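Local coordinates for putrescine aminotransferase (Halomonas elongata DSM 2581, PDB 6GWI), which probably transfers an amino group from putrescine or related amines to a carbonyl acceptor, using pyridoxal-5'-phosphate as cofactor, at residues V59-G64 and P424-R429. Numbering follows the deposited sequence.
Sequences VNLGYG and PLVIRR
The carbonyl of Asn60 meets the second loop at two consecutive backbone amides. Leu425 N approaches Asn60 O at 2.7 Å, but the N-H...O angle of 125° makes this a weak hydrogen bond despite its length; Val426 N, 3.4 Å from the same oxygen, is weak too. The two donors are the central residues of a type I turn, Pro424 to Ile427, and the acceptor sits inside another, Val59 to Gly62, so the contact joins turn to turn.

Packing is closest around Asn60 and Pro424. The side chains of Asn60 and Leu425 run side by side in the same direction, both with CG anti to the carbonyl carbon (chi1 -73° and -53°), and Leu425 CD1 lies against the amide, 3.5 Å from Asn60 ND2. Pro424 CB rests 3.3 Å from Val59 O. Cutting Asn60 back to an alanine removes the amide and is likely to leave a gap beside Leu425 and to cost Arg264 its weak hydrogen bond to OD1.

Toward the partly exposed Val426 the fit is looser: its CG1 reaches Leu61 CD2 at 3.9 Å, although CG2 lies 3.5 Å from Leu61 O. Leu61 also packs on helix 324-339 and on Val342, while Arg428 and Arg429 lead outward into helix 429-450.

Within this class-III aminotransferase the contact thus ties the loop between helices 54-57 and 66-78 to the one joining strand 418-421 to the C-terminal helix, with the side chain of Asn60 about 12 Å from the bound pyridoxal-5'-phosphate. Since both bonds are bent and share one acceptor, much of the cohesion probably comes from aliphatic groups packed against backbone carbonyls and the Asn60 amide.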
loop_
_atom_site.group_PDB
_atom_site.type_symbol
_atom_site.label_atom_id
_atom_site.label_comp_id
_atom_site.label_asym_id
_atom_site.label_seq_id
_atom_site.Cartn_x
_atom_site.Cartn_y
_atom_site.Cartn_z
ATOM N N VAL B 59 -2.086 10.276 -14.259
ATOM C CA VAL B 59 -2.596 11.646 -14.196
ATOM C C VAL B 59 -3.533 11.907 -15.373
ATOM O O VAL B 59 -3.192 12.637 -16.311
ATOM C CB VAL B 59 -1.444 12.671 -14.164
ATOM C CG1 VAL B 59 -1.986 14.074 -13.918
ATOM C CG2 VAL B 59 -0.413 12.296 -13.094
ATOM N N ASN B 60 -4.737 11.334 -15.312
ATOM C CA ASN B 60 -5.621 11.341 -16.473
ATOM C C ASN B 60 -6.168 12.734 -16.760
ATOM O O ASN B 60 -6.238 13.150 -17.922
ATOM C CB ASN B 60 -6.764 10.350 -16.258
ATOM C CG ASN B 60 -6.313 8.906 -16.380
ATOM O OD1 ASN B 60 -5.136 8.626 -16.611
ATOM N ND2 ASN B 60 -7.253 7.982 -16.231
ATOM N N LEU B 61 -6.565 13.471 -15.723
ATOM C CA LEU B 61 -7.077 14.823 -15.907
ATOM C C LEU B 61 -5.972 15.874 -15.993
ATOM O O LEU B 61 -6.275 17.073 -15.955
ATOM C CB LEU B 61 -8.042 15.182 -14.779
ATOM C CG LEU B 61 -9.380 14.441 -14.788
ATOM C CD1 LEU B 61 -10.255 14.951 -13.652
ATOM C CD2 LEU B 61 -10.104 14.576 -16.126
ATOM N N GLY B 62 -4.715 15.460 -16.113
ATOM C CA GLY B 62 -3.623 16.400 -16.240
ATOM C C GLY B 62 -3.325 17.135 -14.953
ATOM O O GLY B 62 -4.037 16.978 -13.956
ATOM N N TYR B 63 -2.266 17.932 -14.957
ATOM C CA TYR B 63 -1.875 18.677 -13.774
ATOM C C TYR B 63 -2.617 20.008 -13.729
ATOM O O TYR B 63 -2.970 20.582 -14.764
ATOM C CB TYR B 63 -0.361 18.907 -13.767
ATOM C CG TYR B 63 0.459 17.631 -13.888
ATOM C CD1 TYR B 63 0.799 16.888 -12.763
ATOM C CD2 TYR B 63 0.897 17.176 -15.127
ATOM C CE1 TYR B 63 1.548 15.728 -12.869
ATOM C CE2 TYR B 63 1.645 16.015 -15.241
ATOM C CZ TYR B 63 1.967 15.297 -14.109
ATOM O OH TYR B 63 2.712 14.143 -14.213
ATOM N N GLY B 64 -2.833 20.504 -12.515
ATOM C CA GLY B 64 -3.452 21.800 -12.321
ATOM C C GLY B 64 -4.962 21.822 -12.269
ATOM O O GLY B 64 -5.553 22.886 -12.488
ATOM N N PRO B 424 -1.822 12.234 -20.485
ATOM C CA PRO B 424 -3.089 12.573 -19.828
ATOM C C PRO B 424 -4.243 12.514 -20.813
ATOM O O PRO B 424 -4.094 12.814 -21.999
ATOM C CB PRO B 424 -2.853 13.996 -19.309
ATOM C CG PRO B 424 -1.367 14.060 -19.102
ATOM C CD PRO B 424 -0.776 13.239 -20.217
ATOM N N LEU B 425 -5.405 12.097 -20.313
ATOM C CA LEU B 425 -6.565 11.945 -21.180
ATOM C C LEU B 425 -7.134 13.281 -21.631
ATOM O O LEU B 425 -7.988 13.300 -22.524
ATOM C CB LEU B 425 -7.640 11.130 -20.465
ATOM C CG LEU B 425 -7.173 9.782 -19.910
ATOM C CD1 LEU B 425 -8.371 8.971 -19.448
ATOM C CD2 LEU B 425 -6.346 8.986 -20.923
ATOM N N VAL B 426 -6.678 14.390 -21.048
ATOM C CA VAL B 426 -7.111 15.720 -21.454
ATOM C C VAL B 426 -6.102 16.380 -22.388
ATOM O O VAL B 426 -6.167 17.594 -22.610
ATOM C CB VAL B 426 -7.381 16.612 -20.230
ATOM C CG1 VAL B 426 -8.461 15.992 -19.355
ATOM C CG2 VAL B 426 -6.100 16.846 -19.435
ATOM N N ILE B 427 -5.161 15.606 -22.937
ATOM C CA ILE B 427 -4.177 16.173 -23.847
ATOM C C ILE B 427 -4.895 16.777 -25.043
ATOM O O ILE B 427 -5.879 16.223 -25.551
ATOM C CB ILE B 427 -3.164 15.097 -24.276
ATOM C CG1 ILE B 427 -2.014 15.730 -25.064
ATOM C CG2 ILE B 427 -3.846 14.016 -25.113
ATOM C CD1 ILE B 427 -0.857 14.778 -25.355
ATOM N N ARG B 428 -4.402 17.919 -25.504
ATOM C CA ARG B 428 -5.004 18.583 -26.646
ATOM C C ARG B 428 -4.407 18.038 -27.938
ATOM O O ARG B 428 -3.331 17.436 -27.953
ATOM C CB ARG B 428 -4.780 20.095 -26.581
ATOM C CG ARG B 428 -5.680 20.841 -25.610
ATOM C CD ARG B 428 -5.404 22.336 -25.673
ATOM N NE ARG B 428 -6.623 23.135 -25.569
ATOM C CZ ARG B 428 -7.505 23.288 -26.553
ATOM N NH1 ARG B 428 -7.317 22.687 -27.721
ATOM N NH2 ARG B 428 -8.583 24.038 -26.367
ATOM N N ARG B 429 -5.138 18.244 -29.034
ATOM C CA ARG B 429 -4.684 17.751 -30.328
ATOM C C ARG B 429 -3.364 18.397 -30.728
ATOM O O ARG B 429 -2.477 17.726 -31.270
ATOM C CB ARG B 429 -5.756 17.999 -31.383
ATOM C CG ARG B 429 -6.872 16.979 -31.340
ATOM C CD ARG B 429 -7.911 17.280 -32.390
ATOM N NE ARG B 429 -8.839 16.171 -32.566
ATOM C CZ ARG B 429 -9.605 16.010 -33.637
ATOM N NH1 ARG B 429 -9.558 16.893 -34.626
ATOM N NH2 ARG B 429 -10.419 14.966 -33.718
#